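Local coordinates for protein (atp-binding domain of protein MJ0577) (Methanocaldococcus jannaschii, PDB 1MJH) that binds ATP together with a manganese ion as a homodimeric universal stress protein, and may serve as an ATP-dependent molecular switch, at residues 39-44 against 106-111; 84-89 against 99-104; 15-20 against 126-131. All blocks are in the same frame, centred on the assembly; numbering follows the deposited sequence.

Interaction 1: residues 39-44 against 106-111; sequences LHVIDE and GIPHEE. With ATP (adenosine-5'-triphosphate), chain F.
Val41 packs into the start of helix 108-118: its CG1 sits 3.6 Å from Pro108 CA and also meets the proline CG, while CG2 meets Glu111 CB. With CG1 anti to the backbone N (chi1 -178°), each methyl gets its own neighbour. This buried side is tight and apolar. Beyond it the strand end at Asp43 pairs in parallel with Gly106 through two backbone bonds, Gly106 N to Ile42 O (2.8 Å) and Glu44 N to Gly106 O (2.9 Å). The other side is looser and partly exposed. Glu44 lays its extended chain over Gly106, OE1 3.5 Å from Gly106 CA, and ends beside Ile107 CG1; an alanine here, lacking the chain beyond CB, would probably leave Gly106 less covered and Ile107 CG1 without its partner. Asp43 rests its carboxylate carbon near Pro108 CD and forms a salt bridge with Arg45. The adenine reads the Val41 backbone: Val41 N donates to ATP N1 (3.0 Å), ATP N6 donates to Val41 O (2.9 Å), and Pro108 CG lies 3.5 Å from N6. This pairing of adenine with the main chain at a strand end forms the adenine pocket of this universal stress protein's Rossmann-like ATP site.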
loop_
_atom_site.group_PDB
_atom_site.type_symbol
_atom_site.label_atom_id
_atom_site.label_comp_id
_atom_site.label_asym_id
_atom_site.label_seq_id
_atom_site.Cartn_x
_atom_site.Cartn_y
_atom_site.Cartn_z
ATOM N N LEU B 39 0.338 16.980 0.362
ATOM C CA LEU B 39 -1.032 17.456 0.183
ATOM C C LEU B 39 -1.906 17.434 1.411
ATOM O O LEU B 39 -1.943 16.402 2.061
ATOM C CB LEU B 39 -1.653 16.519 -0.911
ATOM C CG LEU B 39 -3.146 16.721 -1.109
ATOM C CD1 LEU B 39 -3.491 18.116 -1.656
ATOM C CD2 LEU B 39 -3.644 15.675 -2.142
ATOM N N HIS B 40 -2.592 18.535 1.736
ATOM C CA HIS B 40 -3.630 18.541 2.746
ATOM C C HIS B 40 -4.941 19.039 2.144
ATOM O O HIS B 40 -4.901 20.027 1.369
ATOM C CB HIS B 40 -3.244 19.404 3.992
ATOM C CG HIS B 40 -4.365 19.389 4.988
ATOM N ND1 HIS B 40 -5.184 20.423 5.342
ATOM C CD2 HIS B 40 -4.815 18.389 5.738
ATOM C CE1 HIS B 40 -6.065 20.030 6.265
ATOM N NE2 HIS B 40 -5.861 18.743 6.535
ATOM N N VAL B 41 -6.005 18.291 2.416
ATOM C CA VAL B 41 -7.325 18.682 1.912
ATOM C C VAL B 41 -8.142 19.199 3.076
ATOM O O VAL B 41 -8.509 18.501 4.029
ATOM C CB VAL B 41 -8.127 17.527 1.267
ATOM C CG1 VAL B 41 -9.485 17.967 0.712
ATOM C CG2 VAL B 41 -7.292 16.965 0.135
ATOM N N ILE B 42 -8.606 20.467 2.911
ATOM C CA ILE B 42 -9.642 20.951 3.825
ATOM C C ILE B 42 -11.011 20.413 3.445
ATOM O O ILE B 42 -11.476 20.667 2.323
ATOM C CB ILE B 42 -9.744 22.506 3.756
ATOM C CG1 ILE B 42 -8.356 23.086 3.980
ATOM C CG2 ILE B 42 -10.754 23.035 4.761
ATOM C CD1 ILE B 42 -7.668 22.672 5.243
ATOM N N ASP B 43 -11.643 19.578 4.289
ATOM C CA ASP B 43 -12.899 18.952 3.919
ATOM C C ASP B 43 -13.992 20.012 3.741
ATOM O O ASP B 43 -14.319 20.683 4.726
ATOM C CB ASP B 43 -13.293 17.935 4.992
ATOM C CG ASP B 43 -14.438 17.044 4.545
ATOM O OD1 ASP B 43 -15.232 17.492 3.688
ATOM O OD2 ASP B 43 -14.531 15.906 5.033
ATOM N N GLU B 44 -14.537 20.132 2.547
ATOM C CA GLU B 44 -15.628 21.074 2.306
ATOM C C GLU B 44 -16.950 20.661 2.950
ATOM O O GLU B 44 -17.809 21.526 3.148
ATOM C CB GLU B 44 -15.921 21.186 0.799
ATOM C CG GLU B 44 -16.494 19.867 0.277
ATOM C CD GLU B 44 -16.854 19.898 -1.190
ATOM O OE1 GLU B 44 -16.023 20.375 -1.995
ATOM O OE2 GLU B 44 -17.962 19.427 -1.507
ATOM N N GLY B 106 -11.912 20.760 -0.450
ATOM C CA GLY B 106 -12.651 19.826 -1.300
ATOM C C GLY B 106 -12.940 18.514 -0.541
ATOM O O GLY B 106 -12.994 18.551 0.675
ATOM N N ILE B 107 -13.337 17.509 -1.270
ATOM C CA ILE B 107 -13.611 16.196 -0.644
ATOM C C ILE B 107 -12.260 15.475 -0.596
ATOM O O ILE B 107 -11.687 15.190 -1.638
ATOM C CB ILE B 107 -14.632 15.471 -1.533
ATOM C CG1 ILE B 107 -15.951 16.260 -1.684
ATOM C CG2 ILE B 107 -14.949 14.124 -0.882
ATOM C CD1 ILE B 107 -16.953 15.589 -2.609
ATOM N N PRO B 108 -11.739 15.080 0.577
ATOM C CA PRO B 108 -10.398 14.517 0.646
ATOM C C PRO B 108 -10.147 13.360 -0.288
ATOM O O PRO B 108 -9.149 13.381 -1.045
ATOM C CB PRO B 108 -10.284 14.081 2.122
ATOM C CG PRO B 108 -11.059 15.234 2.780
ATOM C CD PRO B 108 -12.315 15.370 1.911
ATOM N N HIS B 109 -10.973 12.301 -0.311
ATOM C CA HIS B 109 -10.588 11.163 -1.153
ATOM C C HIS B 109 -10.593 11.504 -2.643
ATOM O O HIS B 109 -9.711 11.080 -3.378
ATOM C CB HIS B 109 -11.442 9.916 -0.884
ATOM C CG HIS B 109 -12.841 9.947 -1.455
ATOM N ND1 HIS B 109 -13.924 10.387 -0.727
ATOM C CD2 HIS B 109 -13.316 9.571 -2.667
ATOM C CE1 HIS B 109 -15.038 10.292 -1.460
ATOM N NE2 HIS B 109 -14.677 9.820 -2.609
ATOM N N GLU B 110 -11.505 12.396 -3.028
ATOM C CA GLU B 110 -11.546 12.804 -4.453
ATOM C C GLU B 110 -10.363 13.623 -4.868
ATOM O O GLU B 110 -9.808 13.411 -5.940
ATOM C CB GLU B 110 -12.867 13.563 -4.711
ATOM C CG GLU B 110 -14.097 12.703 -4.504
ATOM C CD GLU B 110 -15.410 13.267 -5.008
ATOM O OE1 GLU B 110 -15.501 14.468 -5.322
ATOM O OE2 GLU B 110 -16.407 12.516 -5.100
ATOM N N GLU B 111 -9.900 14.557 -4.001
ATOM C CA GLU B 111 -8.746 15.349 -4.342
ATOM C C GLU B 111 -7.470 14.549 -4.356
ATOM O O GLU B 111 -6.555 14.814 -5.156
ATOM C CB GLU B 111 -8.593 16.559 -3.375
ATOM C CG GLU B 111 -9.769 17.532 -3.483
ATOM C CD GLU B 111 -9.642 18.363 -4.754
ATOM O OE1 GLU B 111 -8.576 18.476 -5.366
ATOM O OE2 GLU B 111 -10.716 18.900 -5.101
HETATM P PG ATP F . -12.718 8.506 8.707
HETATM O O1G ATP F . -13.280 7.563 7.701
HETATM O O2G ATP F . -12.363 9.720 8.051
HETATM O O3G ATP F . -13.625 8.745 9.840
HETATM P PB ATP F . -9.990 8.090 9.754
HETATM O O1B ATP F . -9.598 7.277 10.912
HETATM O O2B ATP F . -9.888 9.520 10.066
HETATM O O3B ATP F . -11.434 7.681 9.280
HETATM P PA ATP F . -8.733 8.374 7.065
HETATM O O1A ATP F . -9.205 7.443 6.070
HETATM O O2A ATP F . -9.221 9.709 7.013
HETATM O O3A ATP F . -9.036 7.706 8.535
HETATM O "O5'" ATP F . -7.172 8.552 7.202
HETATM C "C5'" ATP F . -6.338 7.701 6.375
HETATM C "C4'" ATP F . -5.236 8.537 5.751
HETATM O "O4'" ATP F . -5.869 9.396 4.721
HETATM C "C3'" ATP F . -4.519 9.534 6.648
HETATM O "O3'" ATP F . -3.493 8.930 7.449
HETATM C "C2'" ATP F . -3.976 10.523 5.587
HETATM O "O2'" ATP F . -2.803 9.953 4.973
HETATM C "C1'" ATP F . -5.171 10.582 4.600
HETATM N N9 ATP F . -6.059 11.714 4.827
HETATM C C8 ATP F . -7.220 11.768 5.517
HETATM N N7 ATP F . -7.825 12.939 5.458
HETATM C C5 ATP F . -7.011 13.691 4.751
HETATM C C6 ATP F . -7.122 15.017 4.369
HETATM N N6 ATP F . -8.167 15.755 4.747
HETATM N N1 ATP F . -6.133 15.515 3.634
HETATM C C2 ATP F . -5.071 14.742 3.234
HETATM N N3 ATP F . -4.881 13.448 3.547
HETATM C C4 ATP F . -5.900 13.031 4.333
#

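Interaction 2: residues 84-89 against 99-104; sequences KMENIK and VKDIIV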
loop_
_atom_site.group_PDB
_atom_site.type_symbol
_atom_site.label_atom_id
_atom_site.label_comp_id
_atom_site.label_asym_id
_atom_site.label_seq_id
_atom_site.Cartn_x
_atom_site.Cartn_y
_atom_site.Cartn_z
ATOM N N LYS B 84 1.678 23.625 10.032
ATOM C CA LYS B 84 1.981 22.185 10.039
ATOM C C LYS B 84 2.660 21.780 8.761
ATOM O O LYS B 84 3.616 21.000 8.757
ATOM C CB LYS B 84 0.707 21.370 10.321
ATOM C CG LYS B 84 0.291 21.415 11.786
ATOM C CD LYS B 84 -1.102 20.898 12.061
ATOM C CE LYS B 84 -2.095 22.066 12.164
ATOM N NZ LYS B 84 -3.470 21.560 12.391
ATOM N N MET B 85 2.179 22.248 7.596
ATOM C CA MET B 85 2.769 21.875 6.326
ATOM C C MET B 85 4.205 22.360 6.190
ATOM O O MET B 85 5.050 21.669 5.614
ATOM C CB MET B 85 1.873 22.420 5.201
ATOM C CG MET B 85 0.509 21.751 5.034
ATOM S SD MET B 85 0.499 20.063 4.310
ATOM C CE MET B 85 0.336 20.605 2.573
ATOM N N GLU B 86 4.491 23.571 6.720
ATOM C CA GLU B 86 5.878 24.057 6.640
ATOM C C GLU B 86 6.871 23.198 7.386
ATOM O O GLU B 86 7.995 22.959 6.919
ATOM C CB GLU B 86 5.906 25.499 7.206
ATOM C CG GLU B 86 5.270 26.532 6.302
ATOM C CD GLU B 86 5.833 26.597 4.900
ATOM O OE1 GLU B 86 7.056 26.431 4.693
ATOM O OE2 GLU B 86 5.095 26.810 3.906
ATOM N N ASN B 87 6.542 22.701 8.589
ATOM C CA ASN B 87 7.405 21.842 9.367
ATOM C C ASN B 87 7.645 20.534 8.569
ATOM O O ASN B 87 8.761 20.052 8.522
ATOM C CB ASN B 87 6.790 21.498 10.728
ATOM C CG ASN B 87 7.031 22.585 11.782
ATOM O OD1 ASN B 87 8.090 23.228 11.754
ATOM N ND2 ASN B 87 6.052 22.774 12.654
ATOM N N ILE B 88 6.587 19.964 7.965
ATOM C CA ILE B 88 6.827 18.725 7.188
ATOM C C ILE B 88 7.681 18.951 5.938
ATOM O O ILE B 88 8.554 18.194 5.556
ATOM C CB ILE B 88 5.460 18.144 6.725
ATOM C CG1 ILE B 88 4.622 17.811 7.976
ATOM C CG2 ILE B 88 5.737 16.902 5.888
ATOM C CD1 ILE B 88 3.151 17.591 7.601
ATOM N N LYS B 89 7.346 20.037 5.234
ATOM C CA LYS B 89 8.113 20.414 4.033
ATOM C C LYS B 89 9.578 20.596 4.377
ATOM O O LYS B 89 10.430 20.071 3.670
ATOM C CB LYS B 89 7.502 21.696 3.439
ATOM C CG LYS B 89 8.361 22.314 2.341
ATOM C CD LYS B 89 7.546 23.284 1.498
ATOM C CE LYS B 89 8.318 23.671 0.248
ATOM N NZ LYS B 89 7.632 24.714 -0.539
ATOM N N VAL B 99 10.001 19.369 -2.706
ATOM C CA VAL B 99 8.642 19.253 -2.206
ATOM C C VAL B 99 7.704 20.292 -2.797
ATOM O O VAL B 99 7.970 21.508 -2.732
ATOM C CB VAL B 99 8.623 19.451 -0.655
ATOM C CG1 VAL B 99 7.174 19.373 -0.151
ATOM C CG2 VAL B 99 9.584 18.531 0.072
ATOM N N LYS B 100 6.595 19.795 -3.343
ATOM C CA LYS B 100 5.544 20.666 -3.822
ATOM C C LYS B 100 4.393 20.574 -2.825
ATOM O O LYS B 100 3.680 19.555 -2.779
ATOM C CB LYS B 100 5.005 20.243 -5.184
ATOM C CG LYS B 100 3.885 21.159 -5.686
ATOM C CD LYS B 100 3.448 20.848 -7.119
ATOM C CE LYS B 100 2.299 21.745 -7.550
ATOM N NZ LYS B 100 1.839 21.451 -8.952
ATOM N N ASP B 101 4.205 21.671 -2.071
ATOM C CA ASP B 101 3.126 21.617 -1.069
ATOM C C ASP B 101 1.819 22.174 -1.589
ATOM O O ASP B 101 1.741 23.241 -2.247
ATOM C CB ASP B 101 3.560 22.332 0.210
ATOM C CG ASP B 101 4.096 23.732 -0.065
ATOM O OD1 ASP B 101 4.901 23.915 -0.981
ATOM O OD2 ASP B 101 3.707 24.644 0.690
ATOM N N ILE B 102 0.730 21.446 -1.419
ATOM C CA ILE B 102 -0.613 21.830 -1.831
ATOM C C ILE B 102 -1.644 21.775 -0.728
ATOM O O ILE B 102 -1.790 20.779 -0.004
ATOM C CB ILE B 102 -1.083 20.865 -2.971
ATOM C CG1 ILE B 102 -0.104 20.889 -4.145
ATOM C CG2 ILE B 102 -2.513 21.167 -3.400
ATOM C CD1 ILE B 102 -0.358 19.787 -5.183
ATOM N N ILE B 103 -2.430 22.839 -0.542
ATOM C CA ILE B 103 -3.565 22.898 0.333
ATOM C C ILE B 103 -4.781 23.208 -0.541
ATOM O O ILE B 103 -4.730 24.157 -1.325
ATOM C CB ILE B 103 -3.513 23.913 1.475
ATOM C CG1 ILE B 103 -2.300 23.622 2.368
ATOM C CG2 ILE B 103 -4.806 23.951 2.272
ATOM C CD1 ILE B 103 -1.976 24.788 3.284
ATOM N N VAL B 104 -5.799 22.367 -0.474
ATOM C CA VAL B 104 -6.960 22.580 -1.321
ATOM C C VAL B 104 -8.231 22.293 -0.543
ATOM O O VAL B 104 -8.202 21.485 0.395
ATOM C CB VAL B 104 -6.847 21.706 -2.576
ATOM C CG1 VAL B 104 -6.863 20.225 -2.166
ATOM C CG2 VAL B 104 -7.919 21.978 -3.624
HETATM O O HOH W 1 4.563 27.165 0.754
#
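Lys89 reaches from helix 66-95 to Asp101 on strand 98-106, the helix and second strand of a beta-alpha-beta crossover that starts from strand 35-43 in the Rossmann-like universal stress protein fold. Helix segment 84-89 runs nearly antiparallel to strand segment 99-104, at 165°, with the axes 9.8 Å apart. The lysine chain leaves with CG anti to the backbone N (chi1 170°) and stays extended to its end, which carries NZ to Asp101 OD1 at 2.9 Å. This salt bridge comes in from above the carboxylate plane, 49° out of it. Along the way CG passes Val99 CG1 at 4.0 Å, so the aliphatic part of the lysine packs on the strand before its charge is met. The second oxygen of the aspartate has a different partner: a water donates to Asp101 OD2 at 2.7 Å and also to Glu86 OE2. That water joins two carboxylates whose planes stand at right angles and whose like charges would otherwise probably repel each other; Lys89 probably offsets part of this repulsion by neutralising Asp101. Lys100, on the other side of the strand, is paired with Glu119. The backbone of Ile102 is hydrogen-bonded to both His40 and Leu38 of strand 35-43, which pairs the two strands. Deeper in, the contact is apolar. Met85, bent at both chi2 and chi3, runs from the helix to the sheet, its side chain also touching Leu38, His40 and Phe14. Its CE lies 4.0 Å from Ile103 CG1 and 3.3 Å from Ile102 O.

Interaction 3: residues 15-20 against 126-131; sequences SETAEI and MGSHGK. With ATP (adenosine-5'-triphosphate), chain F.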
loop_
_atom_site.group_PDB
_atom_site.type_symbol
_atom_site.label_atom_id
_atom_site.label_comp_id
_atom_site.label_asym_id
_atom_site.label_seq_id
_atom_site.Cartn_x
_atom_site.Cartn_y
_atom_site.Cartn_z
ATOM N N SER B 15 -2.654 13.643 11.316
ATOM C CA SER B 15 -3.001 12.690 12.385
ATOM C C SER B 15 -1.789 11.888 12.843
ATOM O O SER B 15 -0.740 11.911 12.207
ATOM C CB SER B 15 -4.048 11.685 11.895
ATOM O OG SER B 15 -3.489 10.914 10.814
ATOM N N GLU B 16 -1.892 11.246 14.021
ATOM C CA GLU B 16 -0.781 10.404 14.459
ATOM C C GLU B 16 -0.423 9.355 13.415
ATOM O O GLU B 16 0.747 9.023 13.228
ATOM C CB GLU B 16 -1.222 9.729 15.748
ATOM C CG GLU B 16 -0.486 8.540 16.292
ATOM C CD GLU B 16 -1.304 8.024 17.494
ATOM O OE1 GLU B 16 -1.060 8.712 18.523
ATOM O OE2 GLU B 16 -2.112 7.070 17.356
ATOM N N THR B 17 -1.456 8.712 12.820
ATOM C CA THR B 17 -1.115 7.673 11.827
ATOM C C THR B 17 -0.467 8.285 10.581
ATOM O O THR B 17 0.492 7.712 10.066
ATOM C CB THR B 17 -2.402 6.910 11.407
ATOM O OG1 THR B 17 -2.997 6.341 12.611
ATOM C CG2 THR B 17 -2.011 5.694 10.593
ATOM N N ALA B 18 -0.919 9.433 10.121
ATOM C CA ALA B 18 -0.245 10.075 8.971
ATOM C C ALA B 18 1.214 10.356 9.334
ATOM O O ALA B 18 2.114 10.397 8.485
ATOM C CB ALA B 18 -0.996 11.354 8.555
ATOM N N GLU B 19 1.519 10.736 10.603
ATOM C CA GLU B 19 2.933 10.951 10.987
ATOM C C GLU B 19 3.751 9.688 10.933
ATOM O O GLU B 19 4.925 9.750 10.571
ATOM C CB GLU B 19 2.980 11.566 12.404
ATOM C CG GLU B 19 2.680 13.069 12.277
ATOM C CD GLU B 19 3.957 13.817 11.861
ATOM O OE1 GLU B 19 5.082 13.622 12.403
ATOM O OE2 GLU B 19 3.789 14.655 10.935
ATOM N N ILE B 20 3.158 8.487 11.193
ATOM C CA ILE B 20 3.878 7.260 10.965
ATOM C C ILE B 20 4.205 7.129 9.475
ATOM O O ILE B 20 5.302 6.704 9.107
ATOM C CB ILE B 20 3.124 5.987 11.418
ATOM C CG1 ILE B 20 2.678 6.203 12.879
ATOM C CG2 ILE B 20 4.047 4.771 11.344
ATOM C CD1 ILE B 20 1.841 5.036 13.408
ATOM N N MET B 126 0.306 6.641 2.520
ATOM C CA MET B 126 -0.718 7.273 3.404
ATOM C C MET B 126 -0.947 6.399 4.624
ATOM O O MET B 126 -0.596 5.214 4.584
ATOM C CB MET B 126 -2.034 7.609 2.613
ATOM C CG MET B 126 -2.798 6.318 2.158
ATOM S SD MET B 126 -4.081 6.648 0.795
ATOM C CE MET B 126 -5.044 7.865 1.719
ATOM N N GLY B 127 -1.622 6.976 5.645
ATOM C CA GLY B 127 -1.920 6.117 6.807
ATOM C C GLY B 127 -3.151 5.267 6.546
ATOM O O GLY B 127 -3.970 5.530 5.661
ATOM N N SER B 128 -3.300 4.203 7.383
ATOM C CA SER B 128 -4.525 3.406 7.344
ATOM C C SER B 128 -5.700 4.131 8.010
ATOM O O SER B 128 -6.876 3.856 7.717
ATOM C CB SER B 128 -4.323 2.077 8.063
ATOM O OG SER B 128 -4.015 2.314 9.441
ATOM N N HIS B 129 -5.399 5.028 8.963
ATOM C CA HIS B 129 -6.393 5.759 9.743
ATOM C C HIS B 129 -5.905 7.194 9.913
ATOM O O HIS B 129 -4.850 7.541 9.408
ATOM C CB HIS B 129 -6.569 5.137 11.174
ATOM C CG HIS B 129 -7.090 3.724 11.156
ATOM N ND1 HIS B 129 -6.383 2.606 10.777
ATOM C CD2 HIS B 129 -8.338 3.277 11.505
ATOM C CE1 HIS B 129 -7.159 1.542 10.873
ATOM N NE2 HIS B 129 -8.379 1.918 11.319
ATOM N N GLY B 130 -6.762 8.006 10.525
ATOM C CA GLY B 130 -6.541 9.440 10.483
ATOM C C GLY B 130 -7.050 10.110 11.745
ATOM O O GLY B 130 -6.768 9.554 12.810
ATOM N N LYS B 131 -7.678 11.265 11.576
ATOM C CA LYS B 131 -8.089 11.986 12.815
ATOM C C LYS B 131 -9.229 11.295 13.542
ATOM O O LYS B 131 -9.296 11.479 14.768
ATOM C CB LYS B 131 -8.473 13.412 12.425
ATOM C CG LYS B 131 -7.371 14.364 11.978
ATOM C CD LYS B 131 -6.476 14.695 13.192
ATOM C CE LYS B 131 -5.615 15.903 12.897
ATOM N NZ LYS B 131 -5.017 16.423 14.169
HETATM P PG ATP F . -12.718 8.506 8.707
HETATM O O1G ATP F . -13.280 7.563 7.701
HETATM O O2G ATP F . -12.363 9.720 8.051
HETATM O O3G ATP F . -13.625 8.745 9.840
HETATM P PB ATP F . -9.990 8.090 9.754
HETATM O O1B ATP F . -9.598 7.277 10.912
HETATM O O2B ATP F . -9.888 9.520 10.066
HETATM O O3B ATP F . -11.434 7.681 9.280
HETATM P PA ATP F . -8.733 8.374 7.065
HETATM O O1A ATP F . -9.205 7.443 6.070
HETATM O O2A ATP F . -9.221 9.709 7.013
HETATM O O3A ATP F . -9.036 7.706 8.535
HETATM O "O5'" ATP F . -7.172 8.552 7.202
HETATM C "C5'" ATP F . -6.338 7.701 6.375
HETATM C "C4'" ATP F . -5.236 8.537 5.751
HETATM O "O4'" ATP F . -5.869 9.396 4.721
HETATM C "C3'" ATP F . -4.519 9.534 6.648
HETATM O "O3'" ATP F . -3.493 8.930 7.449
HETATM C "C2'" ATP F . -3.976 10.523 5.587
HETATM O "O2'" ATP F . -2.803 9.953 4.973
HETATM C "C1'" ATP F . -5.171 10.582 4.600
HETATM N N9 ATP F . -6.059 11.714 4.827
HETATM C C8 ATP F . -7.220 11.768 5.517
HETATM N N7 ATP F . -7.825 12.939 5.458
HETATM C C5 ATP F . -7.011 13.691 4.751
HETATM C C6 ATP F . -7.122 15.017 4.369
HETATM N N6 ATP F . -8.167 15.755 4.747
HETATM N N1 ATP F . -6.133 15.515 3.634
HETATM C C2 ATP F . -5.071 14.742 3.234
HETATM N N3 ATP F . -4.881 13.448 3.547
HETATM C C4 ATP F . -5.900 13.031 4.333
HETATM O O HOH W 2 -4.368 8.433 13.562
#
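Thr17 and Ser15, at the start of helix 16-27, press on the backbone that follows strand 123-127. Thr17 CB lies 3.2 Å from His129 O; with OG1 beside the backbone N (chi1 -58°), CG2 is left anti to it and lies over Gly127 CA and Ser128 N. Ser15 CB rests 3.4 Å from Gly130 C, with Lys131 CD alongside it. Both glycines are held close: a side chain on Gly127 would run into Thr17 CG2 and ATP O3', and one on Gly130 would strike ATP O5'. The polar link between the segments is a water that accepts from Thr17 N and donates to Gly130 O at 2.8 Å. The same backbone also grips the nucleotide. Gly127 N donates to ATP O2' and, weakly, to O3', while O3' donates to His129 O at 2.8 Å and has Ala18 CB 3.7 Å away; Gly130 N makes a weak bond to O1B of the beta phosphate. The next shell fixes these groups. Ser15 is the N-cap of its helix, OG accepting from Ala18 N at 3.0 Å (162°), and the same hydroxyl is bonded to Asp13. The His129 ring is held at its edge, in plane, by Ser128 OG 2.7 Å from ND1, and NE2 is bonded to Ile137 O, which fixes its rotation. Gly127 O in turn is bonded to Thr143. Gly127 and Gly130, with Gly140 and Ser141, fit the G-2x-G-9x-G(S/T) motif of ATP-binding universal stress proteins. Backbone N-H groups and the His129 carbonyl, not charged side chains, make these bonds to ribose and beta phosphate, with the helix start packed against both loop and ribose edge; binding therefore probably depends on the loop keeping its shape.

Overall arrangement
All three contacts build on the same parallel sheet. Interactions 1 and 2 touch directly, because strands 35-43 and 98-106 are neighbours: His40 N and Ile42 N probably bond to Ile102 O and Val104 O. Interaction 3 lies on the far side of the nucleotide, its centre about 15 Å from that of interaction 1, and both meet ATP, one at adenine and the other at ribose and phosphate. It is the most buried, whereas interactions 1 and 2 are partly buried. Chemistry follows place: backbone bonding and apolar packing at the strand end, a water-linked charge cluster over the edge strand, and glycine-rich main-chain bonding around the ribose and beta phosphate.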